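Local structure of aminotransferase, class IV (Brucella abortus, 4TVI) at residues 80-85 / 101-106; 75-80 / 239-244; 119-124 / 277-282. The protein probably transfers the amino group of leucine, isoleucine or valine to 2-oxoglutarate, using pyridoxal 5'-phosphate as its cofactor. All blocks are in the same frame, centred on the assembly; numbering follows the deposited sequence.

Contact 1. Residues 80-85 / 101-106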
ATOM      1  N   ARG A  80      -4.561  23.697  -5.333  1.00 14.33           N
ATOM      2  CA  ARG A  80      -3.442  23.058  -4.645  1.00 16.93           C
ATOM      3  C   ARG A  80      -3.631  21.545  -4.567  1.00 15.13           C
ATOM      4  O   ARG A  80      -2.693  20.785  -4.788  1.00 14.06           O
ATOM      5  CB  ARG A  80      -3.266  23.630  -3.235  1.00 15.35           C
ATOM      6  CG  ARG A  80      -3.011  25.130  -3.190  1.00 17.78           C
ATOM      7  CD  ARG A  80      -2.314  25.509  -1.898  1.00 18.56           C
ATOM      8  NE  ARG A  80      -0.959  24.958  -1.824  1.00 20.73           N
ATOM      9  CZ  ARG A  80      -0.243  24.887  -0.705  1.00 21.52           C
ATOM     10  NH1 ARG A  80      -0.758  25.323   0.437  1.00 22.90           N
ATOM     11  NH2 ARG A  80       0.982  24.379  -0.725  1.00 19.21           N
ATOM     12  N   HIS A  81      -4.848  21.118  -4.252  1.00 17.76           N
ATOM     13  CA  HIS A  81      -5.167  19.696  -4.185  1.00 18.48           C
ATOM     14  C   HIS A  81      -5.015  19.029  -5.550  1.00 19.10           C
ATOM     15  O   HIS A  81      -4.568  17.883  -5.641  1.00 16.67           O
ATOM     16  CB  HIS A  81      -6.584  19.489  -3.640  1.00 17.48           C
ATOM     17  CG  HIS A  81      -6.701  19.687  -2.160  1.00 16.23           C
ATOM     18  ND1 HIS A  81      -6.116  18.834  -1.247  1.00 16.22           N
ATOM     19  CD2 HIS A  81      -7.337  20.635  -1.431  1.00 16.37           C
ATOM     20  CE1 HIS A  81      -6.391  19.244  -0.023  1.00 15.53           C
ATOM     21  NE2 HIS A  81      -7.129  20.338  -0.107  1.00 14.30           N
ATOM     22  N   SER A  82      -5.385  19.748  -6.607  1.00 19.21           N
ATOM     23  CA  SER A  82      -5.242  19.232  -7.967  1.00 18.25           C
ATOM     24  C   SER A  82      -3.775  19.034  -8.310  1.00 18.97           C
ATOM     25  O   SER A  82      -3.393  18.016  -8.898  1.00 17.29           O
ATOM     26  CB  SER A  82      -5.892  20.175  -8.979  1.00 13.39           C
ATOM     27  OG  SER A  82      -7.282  20.281  -8.738  1.00 13.39           O
ATOM     28  N   ALA A  83      -2.952  20.005  -7.921  1.00 16.40           N
ATOM     29  CA  ALA A  83      -1.527  19.953  -8.212  1.00 14.65           C
ATOM     30  C   ALA A  83      -0.841  18.808  -7.471  1.00 16.07           C
ATOM     31  O   ALA A  83       0.063  18.171  -8.010  1.00 19.24           O
ATOM     32  CB  ALA A  83      -0.868  21.277  -7.860  1.00 16.56           C
ATOM     33  N   ARG A  84      -1.250  18.555  -6.231  1.00 13.44           N
ATOM     34  CA  ARG A  84      -0.570  17.546  -5.432  1.00 13.79           C
ATOM     35  C   ARG A  84      -0.808  16.148  -5.977  1.00 14.23           C
ATOM     36  O   ARG A  84       0.057  15.282  -5.854  1.00 13.38           O
ATOM     37  CB  ARG A  84      -1.008  17.611  -3.966  1.00 15.78           C
ATOM     38  CG  ARG A  84      -0.163  16.716  -3.046  1.00 12.21           C
ATOM     39  CD  ARG A  84      -0.495  16.948  -1.579  1.00 12.09           C
ATOM     40  NE  ARG A  84      -1.880  16.609  -1.270  1.00 15.83           N
ATOM     41  CZ  ARG A  84      -2.455  16.831  -0.091  1.00 16.88           C
ATOM     42  NH1 ARG A  84      -1.766  17.409   0.887  1.00 18.07           N
ATOM     43  NH2 ARG A  84      -3.721  16.488   0.108  1.00 13.64           N
ATOM     44  N   ALA A  85      -1.965  15.934  -6.605  1.00 15.55           N
ATOM     45  CA  ALA A  85      -2.255  14.638  -7.217  1.00 16.43           C
ATOM     46  C   ALA A  85      -1.174  14.280  -8.232  1.00 16.81           C
ATOM     47  O   ALA A  85      -0.715  13.138  -8.281  1.00 16.67           O
ATOM     48  CB  ALA A  85      -3.629  14.640  -7.878  1.00 14.20           C
ATOM     49  N   ASN A 101      -4.268  22.162 -13.856  1.00 18.50           N
ATOM     50  CA  ASN A 101      -5.400  22.946 -14.345  1.00 19.75           C
ATOM     51  C   ASN A 101      -6.463  22.079 -15.014  1.00 19.60           C
ATOM     52  O   ASN A 101      -7.659  22.364 -14.898  1.00 17.37           O
ATOM     53  CB  ASN A 101      -4.920  24.028 -15.312  1.00 21.71           C
ATOM     54  CG  ASN A 101      -4.419  25.262 -14.597  1.00 26.92           C
ATOM     55  OD1 ASN A 101      -4.585  25.399 -13.386  1.00 27.89           O
ATOM     56  ND2 ASN A 101      -3.793  26.167 -15.341  1.00 31.15           N
ATOM     57  N   ASP A 102      -6.026  21.037 -15.721  1.00 18.69           N
ATOM     58  CA  ASP A 102      -6.950  20.082 -16.330  1.00 20.89           C
ATOM     59  C   ASP A 102      -7.835  19.429 -15.271  1.00 20.79           C
ATOM     60  O   ASP A 102      -9.057  19.374 -15.421  1.00 19.24           O
ATOM     61  CB  ASP A 102      -6.197  18.982 -17.094  1.00 20.00           C
ATOM     62  CG  ASP A 102      -5.599  19.466 -18.402  1.00 23.77           C
ATOM     63  OD1 ASP A 102      -6.106  20.456 -18.976  1.00 25.59           O
ATOM     64  OD2 ASP A 102      -4.615  18.846 -18.855  1.00 24.28           O
ATOM     65  N   ILE A 103      -7.204  18.940 -14.204  1.00 19.72           N
ATOM     66  CA  ILE A 103      -7.913  18.274 -13.117  1.00 18.73           C
ATOM     67  C   ILE A 103      -8.898  19.228 -12.446  1.00 21.58           C
ATOM     68  O   ILE A 103     -10.036  18.857 -12.162  1.00 23.97           O
ATOM     69  CB  ILE A 103      -6.933  17.709 -12.066  1.00 16.85           C
ATOM     70  CG1 ILE A 103      -6.130  16.550 -12.661  1.00 16.07           C
ATOM     71  CG2 ILE A 103      -7.674  17.266 -10.800  1.00 13.41           C
ATOM     72  CD1 ILE A 103      -5.184  15.884 -11.664  1.00 17.08           C
ATOM     73  N   GLU A 104      -8.459  20.459 -12.202  1.00 19.23           N
ATOM     74  CA  GLU A 104      -9.323  21.455 -11.576  1.00 17.93           C
ATOM     75  C   GLU A 104     -10.521  21.779 -12.467  1.00 17.68           C
ATOM     76  O   GLU A 104     -11.659  21.822 -11.999  1.00 15.78           O
ATOM     77  CB  GLU A 104      -8.543  22.734 -11.261  1.00 17.13           C
ATOM     78  CG  GLU A 104      -9.422  23.865 -10.747  1.00 21.46           C
ATOM     79  CD  GLU A 104      -8.627  25.086 -10.305  1.00 23.38           C
ATOM     80  OE1 GLU A 104      -7.381  25.034 -10.313  1.00 22.26           O
ATOM     81  OE2 GLU A 104      -9.258  26.100  -9.937  1.00 28.33           O
ATOM     82  N   ALA A 105     -10.250  22.004 -13.748  1.00 18.72           N
ATOM     83  CA  ALA A 105     -11.292  22.330 -14.716  1.00 22.17           C
ATOM     84  C   ALA A 105     -12.297  21.187 -14.835  1.00 21.29           C
ATOM     85  O   ALA A 105     -13.506  21.407 -14.889  1.00 20.25           O
ATOM     86  CB  ALA A 105     -10.680  22.643 -16.068  1.00 17.91           C
ATOM     87  N   LEU A 106     -11.783  19.965 -14.872  1.00 19.86           N
ATOM     88  CA  LEU A 106     -12.621  18.774 -14.945  1.00 20.40           C
ATOM     89  C   LEU A 106     -13.478  18.631 -13.684  1.00 20.07           C
ATOM     90  O   LEU A 106     -14.659  18.286 -13.758  1.00 18.02           O
ATOM     91  CB  LEU A 106     -11.751  17.534 -15.143  1.00 17.75           C
ATOM     92  CG  LEU A 106     -12.476  16.220 -15.425  1.00 21.48           C
ATOM     93  CD1 LEU A 106     -13.204  16.301 -16.756  1.00 21.15           C
ATOM     94  CD2 LEU A 106     -11.492  15.061 -15.407  1.00 20.33           C
TER
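Ser82 and Ile103 meet where the two helices come nearest, their CA atoms only 5.9 Å apart. The CB of each points at the other segment, and the CG2 branch of Ile103 lies against the whole serine side chain, 3.9 Å from Ser82 CB and 3.7 Å from Ser82 OG. Ile103 CG2 lies opposite its own backbone N while CG1 stands beside that nitrogen (chi1 -68°), so the two branches part: CG2 stays with the serine, and CG1 carries CD1 toward the next turn of the partner helix. There CD1 comes to 4.3 Å from Ala85 CB and passes 3.9 Å from Ser82 O. Ser82 and Ala85, one turn apart on helix 78-91, are both small, and the isoleucine lies close to the backbone there. This is plain packing of two helices in the small N-terminal domain of a class IV aminotransferase: segments 80-85 and 101-106 run at 129° to each other with axes 8.4 Å apart, and their helices follow each other in the chain, joined by residues 92-99. Glu104 adds the aliphatic start of its side chain, its CB lying 3.7 Å from Ser82 OG. That hydroxyl makes no bond to the facing helix; it hydrogen-bonds Leu78 O, one turn back in its own helix, which gives the buried group a partner while its flank packs on Ile103 CG2. Beyond CG the glutamate is extended, and its carboxylate forms a salt bridge with Arg108, one turn further along helix 100-111. On the sheet side, Ile103 also touches Phe145 of strand 143-151.

Contact 2. Residues 75-80 / 239-244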
ATOM      1  N   THR A  75     -14.940  26.103  -3.308  1.00 18.76           N
ATOM      2  CA  THR A  75     -13.998  24.989  -3.414  1.00 17.48           C
ATOM      3  C   THR A  75     -12.576  25.417  -3.057  1.00 18.65           C
ATOM      4  O   THR A  75     -11.691  25.423  -3.921  1.00 17.76           O
ATOM      5  CB  THR A  75     -13.982  24.402  -4.842  1.00 18.69           C
ATOM      6  OG1 THR A  75     -13.627  25.434  -5.777  1.00 19.98           O
ATOM      7  CG2 THR A  75     -15.349  23.846  -5.217  1.00 18.44           C
ATOM      8  N   PRO A  76     -12.347  25.774  -1.782  1.00 15.96           N
ATOM      9  CA  PRO A  76     -11.048  26.316  -1.361  1.00 16.33           C
ATOM     10  C   PRO A  76      -9.881  25.374  -1.622  1.00 14.69           C
ATOM     11  O   PRO A  76      -9.984  24.170  -1.379  1.00 13.98           O
ATOM     12  CB  PRO A  76     -11.233  26.551   0.143  1.00 15.05           C
ATOM     13  CG  PRO A  76     -12.359  25.663   0.539  1.00 17.08           C
ATOM     14  CD  PRO A  76     -13.277  25.642  -0.650  1.00 14.35           C
ATOM     15  N   ASP A  77      -8.793  25.937  -2.140  1.00 14.66           N
ATOM     16  CA  ASP A  77      -7.551  25.209  -2.388  1.00 16.04           C
ATOM     17  C   ASP A  77      -7.735  24.021  -3.330  1.00 16.42           C
ATOM     18  O   ASP A  77      -6.952  23.066  -3.292  1.00 15.59           O
ATOM     19  CB  ASP A  77      -6.927  24.734  -1.066  1.00 15.92           C
ATOM     20  CG  ASP A  77      -6.122  25.830  -0.372  1.00 19.11           C
ATOM     21  OD1 ASP A  77      -5.509  26.654  -1.081  1.00 20.03           O
ATOM     22  OD2 ASP A  77      -6.107  25.871   0.881  1.00 17.41           O
ATOM     23  N   LEU A  78      -8.763  24.078  -4.172  1.00 16.16           N
ATOM     24  CA  LEU A  78      -8.952  23.060  -5.207  1.00 18.63           C
ATOM     25  C   LEU A  78      -7.728  23.005  -6.120  1.00 19.39           C
ATOM     26  O   LEU A  78      -7.349  21.938  -6.603  1.00 19.21           O
ATOM     27  CB  LEU A  78     -10.217  23.327  -6.031  1.00 13.81           C
ATOM     28  CG  LEU A  78     -10.422  22.431  -7.262  1.00 13.95           C
ATOM     29  CD1 LEU A  78     -10.434  20.954  -6.867  1.00 13.90           C
ATOM     30  CD2 LEU A  78     -11.710  22.800  -7.992  1.00 14.55           C
ATOM     31  N   ASP A  79      -7.117  24.162  -6.363  1.00 19.05           N
ATOM     32  CA  ASP A  79      -5.965  24.223  -7.249  1.00 17.14           C
ATOM     33  C   ASP A  79      -4.766  23.509  -6.634  1.00 16.40           C
ATOM     34  O   ASP A  79      -4.051  22.783  -7.327  1.00 16.17           O
ATOM     35  CB  ASP A  79      -5.611  25.675  -7.591  1.00 15.47           C
ATOM     36  CG  ASP A  79      -5.421  26.552  -6.356  1.00 19.36           C
ATOM     37  OD1 ASP A  79      -5.940  26.213  -5.273  1.00 22.34           O
ATOM     38  OD2 ASP A  79      -4.751  27.598  -6.474  1.00 20.29           O
ATOM     39  N   ARG A  80      -4.561  23.697  -5.333  1.00 14.33           N
ATOM     40  CA  ARG A  80      -3.442  23.058  -4.645  1.00 16.93           C
ATOM     41  C   ARG A  80      -3.631  21.545  -4.567  1.00 15.13           C
ATOM     42  O   ARG A  80      -2.693  20.785  -4.788  1.00 14.06           O
ATOM     43  CB  ARG A  80      -3.266  23.630  -3.235  1.00 15.35           C
ATOM     44  CG  ARG A  80      -3.011  25.130  -3.190  1.00 17.78           C
ATOM     45  CD  ARG A  80      -2.314  25.509  -1.898  1.00 18.56           C
ATOM     46  NE  ARG A  80      -0.959  24.958  -1.824  1.00 20.73           N
ATOM     47  CZ  ARG A  80      -0.243  24.887  -0.705  1.00 21.52           C
ATOM     48  NH1 ARG A  80      -0.758  25.323   0.437  1.00 22.90           N
ATOM     49  NH2 ARG A  80       0.982  24.379  -0.725  1.00 19.21           N
ATOM     50  N   ASN A 239       2.438  17.156   4.856  1.00 14.63           N
ATOM     51  CA  ASN A 239       2.253  18.547   5.217  1.00 14.20           C
ATOM     52  C   ASN A 239       0.989  19.039   4.537  1.00 14.85           C
ATOM     53  O   ASN A 239       1.035  19.575   3.431  1.00 14.58           O
ATOM     54  CB  ASN A 239       3.470  19.376   4.811  1.00 13.92           C
ATOM     55  CG  ASN A 239       3.344  20.836   5.207  1.00 13.82           C
ATOM     56  OD1 ASN A 239       2.354  21.248   5.813  1.00 12.47           O
ATOM     57  ND2 ASN A 239       4.362  21.622   4.882  1.00 13.98           N
ATOM     58  N   GLY A 240      -0.139  18.846   5.213  1.00 15.74           N
ATOM     59  CA  GLY A 240      -1.442  19.058   4.612  1.00 16.62           C
ATOM     60  C   GLY A 240      -1.667  20.434   4.034  1.00 18.14           C
ATOM     61  O   GLY A 240      -1.105  21.423   4.504  1.00 18.61           O
ATOM     62  N   ILE A 241      -2.486  20.489   2.992  1.00 18.24           N
ATOM     63  CA  ILE A 241      -2.854  21.750   2.367  1.00 16.57           C
ATOM     64  C   ILE A 241      -3.779  22.558   3.276  1.00 15.73           C
ATOM     65  O   ILE A 241      -3.669  23.785   3.356  1.00 16.07           O
ATOM     66  CB  ILE A 241      -3.523  21.507   1.004  1.00 16.97           C
ATOM     67  CG1 ILE A 241      -2.484  20.984   0.012  1.00 15.39           C
ATOM     68  CG2 ILE A 241      -4.160  22.784   0.469  1.00 18.29           C
ATOM     69  CD1 ILE A 241      -3.069  20.525  -1.268  1.00 15.02           C
ATOM     70  N   THR A 242      -4.684  21.868   3.968  1.00 15.16           N
ATOM     71  CA  THR A 242      -5.575  22.534   4.913  1.00 16.64           C
ATOM     72  C   THR A 242      -4.760  23.073   6.083  1.00 16.71           C
ATOM     73  O   THR A 242      -4.991  24.186   6.555  1.00 12.27           O
ATOM     74  CB  THR A 242      -6.665  21.591   5.447  1.00 16.26           C
ATOM     75  OG1 THR A 242      -7.152  20.763   4.383  1.00 17.13           O
ATOM     76  CG2 THR A 242      -7.817  22.396   6.044  1.00 15.34           C
ATOM     77  N   ARG A 243      -3.805  22.265   6.532  1.00 10.68           N
ATOM     78  CA  ARG A 243      -2.872  22.629   7.599  1.00 14.13           C
ATOM     79  C   ARG A 243      -2.150  23.940   7.302  1.00 12.68           C
ATOM     80  O   ARG A 243      -2.138  24.850   8.131  1.00 13.52           O
ATOM     81  CB  ARG A 243      -1.845  21.507   7.803  1.00 15.57           C
ATOM     82  CG  ARG A 243      -0.661  21.873   8.700  1.00 14.82           C
ATOM     83  CD  ARG A 243       0.462  20.857   8.539  1.00 16.64           C
ATOM     84  NE  ARG A 243       1.577  21.137   9.433  1.00 19.05           N
ATOM     85  CZ  ARG A 243       2.542  22.009   9.171  1.00 19.38           C
ATOM     86  NH1 ARG A 243       2.540  22.684   8.023  1.00 18.13           N
ATOM     87  NH2 ARG A 243       3.506  22.207  10.059  1.00 20.90           N
ATOM     88  N   GLN A 244      -1.569  24.034   6.109  1.00 12.38           N
ATOM     89  CA  GLN A 244      -0.843  25.230   5.695  1.00 14.87           C
ATOM     90  C   GLN A 244      -1.763  26.446   5.630  1.00 17.74           C
ATOM     91  O   GLN A 244      -1.366  27.550   5.992  1.00 20.37           O
ATOM     92  CB  GLN A 244      -0.184  25.012   4.332  1.00 17.16           C
ATOM     93  CG  GLN A 244       0.866  23.908   4.305  1.00 18.24           C
ATOM     94  CD  GLN A 244       1.310  23.574   2.894  1.00 19.66           C
ATOM     95  OE1 GLN A 244       1.490  24.460   2.058  1.00 18.02           O
ATOM     96  NE2 GLN A 244       1.468  22.285   2.616  1.00 21.01           N
TER
HETATM   97  O   HOH W   1      -3.208  25.691   1.561  1.00 20.66           O
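Arg80 reaches from the first turn of helix 78-91 across Ile241 to the side chain of Gln244. Its CB rests on the isoleucine, 3.7 Å from Ile241 CD1 and a little farther from Ile241 CG2, and CD passes 4.1 Å from Ile241 CG2. A bend at chi3 (67°) then swings the guanidinium toward the glutamine, bringing CZ to 3.3 Å from Gln244 OE1, and NH1 and NH2 both hold that oxygen, at 2.9 and 2.8 Å. OE1 lies in the guanidinium plane, midway before the end of the group, so each hydrogen bond is bent, with N-H...O angles near 145°. The amide is steeply turned against the guanidinium, and both nitrogens approach OE1 from one face of the carboxamide: NH1 well above the carbonyl plane, NH2 less tilted. Gln244 NE2 donates to Asn239 O, which fixes the amide's rotation and leaves OE1 turned to the arginine. NH1 also gives a bond of 2.7 Å to a water, which in turn donates to Asp77 OD2 and Ile241 O, so that one solvent molecule ties the two segments together beside the direct grip. Asp77, the third residue of the type II turn from Thr75 to Leu78, lies along Ile241, whose CG2 touches Asp77 OD2 at 3.7 Å; its carboxylate pairs chiefly with Arg245. Ile241 N and Thr242 OG1 bind the phosphate of the cofactor carried on Lys180. Gly240 precedes the helix, and this helix start forms part of the phosphate-binding cup of a fold-type IV pyridoxal-phosphate enzyme.

Contact 3. Residues 119-124 / 277-282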
ATOM      1  N   ASP A 119     -23.111  19.645  -1.367  1.00 20.74           N
ATOM      2  CA  ASP A 119     -21.702  19.594  -0.971  1.00 19.63           C
ATOM      3  C   ASP A 119     -21.056  18.316  -1.488  1.00 22.75           C
ATOM      4  O   ASP A 119     -21.643  17.229  -1.415  1.00 22.07           O
ATOM      5  CB  ASP A 119     -21.537  19.678   0.551  1.00 19.70           C
ATOM      6  CG  ASP A 119     -22.217  20.887   1.150  1.00 23.04           C
ATOM      7  OD1 ASP A 119     -22.376  21.904   0.440  1.00 25.12           O
ATOM      8  OD2 ASP A 119     -22.579  20.825   2.343  1.00 22.10           O
ATOM      9  N   VAL A 120     -19.851  18.446  -2.028  1.00 20.26           N
ATOM     10  CA  VAL A 120     -19.231  17.331  -2.717  1.00 20.12           C
ATOM     11  C   VAL A 120     -17.795  17.096  -2.242  1.00 21.56           C
ATOM     12  O   VAL A 120     -17.043  18.042  -1.987  1.00 16.04           O
ATOM     13  CB  VAL A 120     -19.244  17.550  -4.256  1.00 18.00           C
ATOM     14  CG1 VAL A 120     -18.599  16.369  -4.983  1.00 16.63           C
ATOM     15  CG2 VAL A 120     -20.675  17.770  -4.766  1.00 18.58           C
ATOM     16  N   TYR A 121     -17.452  15.820  -2.101  1.00 19.23           N
ATOM     17  CA  TYR A 121     -16.092  15.359  -1.882  1.00 18.02           C
ATOM     18  C   TYR A 121     -15.436  14.935  -3.203  1.00 17.95           C
ATOM     19  O   TYR A 121     -15.967  14.102  -3.947  1.00 16.80           O
ATOM     20  CB  TYR A 121     -16.098  14.222  -0.857  1.00 22.01           C
ATOM     21  CG  TYR A 121     -14.814  13.436  -0.752  1.00 25.66           C
ATOM     22  CD1 TYR A 121     -13.605  14.051  -0.470  1.00 26.98           C
ATOM     23  CD2 TYR A 121     -14.833  12.054  -0.868  1.00 29.49           C
ATOM     24  CE1 TYR A 121     -12.435  13.311  -0.364  1.00 31.07           C
ATOM     25  CE2 TYR A 121     -13.683  11.310  -0.754  1.00 31.34           C
ATOM     26  CZ  TYR A 121     -12.485  11.935  -0.504  1.00 32.89           C
ATOM     27  OH  TYR A 121     -11.346  11.165  -0.393  1.00 32.77           O
ATOM     28  N   ILE A 122     -14.289  15.549  -3.487  1.00 15.91           N
ATOM     29  CA  ILE A 122     -13.595  15.413  -4.765  1.00 17.75           C
ATOM     30  C   ILE A 122     -12.305  14.595  -4.647  1.00 18.96           C
ATOM     31  O   ILE A 122     -11.355  15.035  -3.997  1.00 22.20           O
ATOM     32  CB  ILE A 122     -13.245  16.803  -5.340  1.00 17.04           C
ATOM     33  CG1 ILE A 122     -14.493  17.688  -5.419  1.00 14.82           C
ATOM     34  CG2 ILE A 122     -12.568  16.677  -6.698  1.00 14.01           C
ATOM     35  CD1 ILE A 122     -14.166  19.157  -5.596  1.00 15.13           C
ATOM     36  N   ARG A 123     -12.262  13.414  -5.261  1.00 15.94           N
ATOM     37  CA  ARG A 123     -11.073  12.566  -5.171  1.00 14.32           C
ATOM     38  C   ARG A 123     -10.488  12.217  -6.540  1.00 14.51           C
ATOM     39  O   ARG A 123     -10.994  11.333  -7.231  1.00 16.96           O
ATOM     40  CB  ARG A 123     -11.373  11.269  -4.405  1.00 16.07           C
ATOM     41  CG  ARG A 123     -10.137  10.351  -4.255  1.00 13.77           C
ATOM     42  CD  ARG A 123     -10.416   9.109  -3.407  1.00 13.70           C
ATOM     43  NE  ARG A 123     -11.457   8.265  -3.989  1.00 16.00           N
ATOM     44  CZ  ARG A 123     -12.694   8.176  -3.512  1.00 19.58           C
ATOM     45  NH1 ARG A 123     -13.036   8.875  -2.439  1.00 20.46           N
ATOM     46  NH2 ARG A 123     -13.588   7.388  -4.103  1.00 17.50           N
ATOM     47  N   PRO A 124      -9.418  12.921  -6.941  1.00 14.41           N
ATOM     48  CA  PRO A 124      -8.631  12.549  -8.121  1.00 15.13           C
ATOM     49  C   PRO A 124      -7.783  11.310  -7.843  1.00 16.35           C
ATOM     50  O   PRO A 124      -7.290  11.165  -6.724  1.00 17.29           O
ATOM     51  CB  PRO A 124      -7.735  13.771  -8.358  1.00 13.35           C
ATOM     52  CG  PRO A 124      -8.276  14.850  -7.473  1.00 14.88           C
ATOM     53  CD  PRO A 124      -8.924  14.162  -6.326  1.00 13.19           C
ATOM     54  N   GLY A 277      -7.910  18.951   7.788  1.00 15.99           N
ATOM     55  CA  GLY A 277      -7.955  17.996   6.702  1.00 13.40           C
ATOM     56  C   GLY A 277      -9.011  18.407   5.709  1.00 15.18           C
ATOM     57  O   GLY A 277      -9.830  19.270   5.999  1.00 16.41           O
ATOM     58  N   ASN A 278      -8.999  17.797   4.534  1.00 14.72           N
ATOM     59  CA  ASN A 278      -9.902  18.223   3.478  1.00 15.34           C
ATOM     60  C   ASN A 278     -11.387  18.099   3.792  1.00 15.82           C
ATOM     61  O   ASN A 278     -12.170  18.976   3.434  1.00 16.37           O
ATOM     62  CB  ASN A 278      -9.619  17.435   2.202  1.00 14.87           C
ATOM     63  CG  ASN A 278     -10.697  17.629   1.171  1.00 16.42           C
ATOM     64  OD1 ASN A 278     -10.969  18.756   0.755  1.00 18.39           O
ATOM     65  ND2 ASN A 278     -11.338  16.536   0.763  1.00 14.97           N
ATOM     66  N   MET A 279     -11.776  17.011   4.451  1.00 17.40           N
ATOM     67  CA  MET A 279     -13.195  16.676   4.570  1.00 19.44           C
ATOM     68  C   MET A 279     -14.013  17.689   5.372  1.00 21.06           C
ATOM     69  O   MET A 279     -15.125  18.045   4.970  1.00 20.82           O
ATOM     70  CB  MET A 279     -13.369  15.283   5.171  1.00 18.97           C
ATOM     71  CG  MET A 279     -14.804  14.797   5.099  1.00 23.22           C
ATOM     72  SD  MET A 279     -15.332  14.514   3.389  1.00 34.31           S
ATOM     73  CE  MET A 279     -14.072  13.374   2.842  1.00 44.14           C
ATOM     74  N   SER A 280     -13.477  18.142   6.506  1.00 20.71           N
ATOM     75  CA  SER A 280     -14.207  19.073   7.368  1.00 22.89           C
ATOM     76  C   SER A 280     -13.372  20.293   7.771  1.00 22.69           C
ATOM     77  O   SER A 280     -13.800  21.099   8.605  1.00 23.76           O
ATOM     78  CB  SER A 280     -14.707  18.350   8.620  1.00 24.45           C
ATOM     79  OG  SER A 280     -15.663  17.355   8.293  1.00 28.18           O
ATOM     80  N   LYS A 281     -12.184  20.404   7.179  1.00 18.76           N
ATOM     81  CA  LYS A 281     -11.292  21.557   7.332  1.00 15.81           C
ATOM     82  C   LYS A 281     -10.718  21.699   8.741  1.00 17.34           C
ATOM     83  O   LYS A 281      -9.515  21.579   8.932  1.00 18.43           O
ATOM     84  CB  LYS A 281     -12.004  22.844   6.904  1.00 14.79           C
ATOM     85  CG  LYS A 281     -12.541  22.776   5.473  1.00 15.50           C
ATOM     86  CD  LYS A 281     -11.485  22.243   4.499  1.00 14.33           C
ATOM     87  CE  LYS A 281     -12.014  22.218   3.071  1.00 14.61           C
ATOM     88  NZ  LYS A 281     -11.080  21.561   2.108  1.00 13.21           N
ATOM     89  N   VAL A 282     -11.560  21.999   9.720  1.00 18.01           N
ATOM     90  CA  VAL A 282     -11.089  22.159  11.092  1.00 17.25           C
ATOM     91  C   VAL A 282     -11.993  21.383  12.040  1.00 18.96           C
ATOM     92  O   VAL A 282     -13.202  21.615  12.076  1.00 20.58           O
ATOM     93  CB  VAL A 282     -11.037  23.648  11.507  1.00 19.54           C
ATOM     94  CG1 VAL A 282     -10.651  23.786  12.972  1.00 20.64           C
ATOM     95  CG2 VAL A 282     -10.052  24.407  10.636  1.00 17.22           C
TER
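The methyl group of Met279 sits over one face of the Tyr121 ring, while the amide of Asn278 comes to the edge of the same ring. Met279 CE lies 3.5 Å from the ring centroid, 17° off the normal, displaced toward CD1, from which it is 3.4 Å away; this is a CH-pi contact. SD stands farther off, 4.7 Å from the centroid and oblique, completing a Met-aromatic pair in which the methyl rather than the sulfur does the close touching. The methionine crosses the tyrosine at about a right angle. Bends at chi2 and chi3 curl its chain back, bringing CE over the ring although the CB does not point there. Asn278 ND2 lies in the ring plane, 3.6 Å from both CD1 and CE1 of Tyr121, and the amide plane is turned 35° from that of the ring. ND2 thus meets C-H groups rather than the pi cloud, and its weak hydrogen bond goes to Ala68 O. At the other end of this amide, Lys281 NZ donates to Asn278 OD1 at 3.1 Å and also to Asn278 O, a clasp within the turn that holds the amide and so keeps ND2 on the tyrosine side. Asn278 N reaches the cofactor phosphate by a weak hydrogen bond, so the turn also borders the active site. Tyr121 belongs to strand 120-128, which lies between strands 64-70 and 143-151 in the antiparallel sheet, and its ring also packs on Trp59 of the second subunit. The turn 277-281 links strands 272-277 and 281-288 of the other sheet, with Lys281 packed against Tyr306 and Trp307 of helix 297-310.

Overall arrangement
Contact 1 pairs two helices close to the antiparallel sheet, whereas contacts 2 and 3 bridge that half to the one holding the mixed sheet. Contacts 1 and 2 share Arg80 and helix 78-91, with centres about 11 Å apart; the centre of contact 3 lies about 10 Å from that of contact 2 and about 14 Å from that of contact 1. Along the chain contact 1 closes within the span from 75-80 to 239-244 and before strand 120-128 opens contact 3, while the segments of contacts 2 and 3 alternate, stitching the halves together. Thr242 packs on Gly277 and Asn278, joining the two bridges beside the cofactor phosphate, which Arg84 of segment 80-85 also binds.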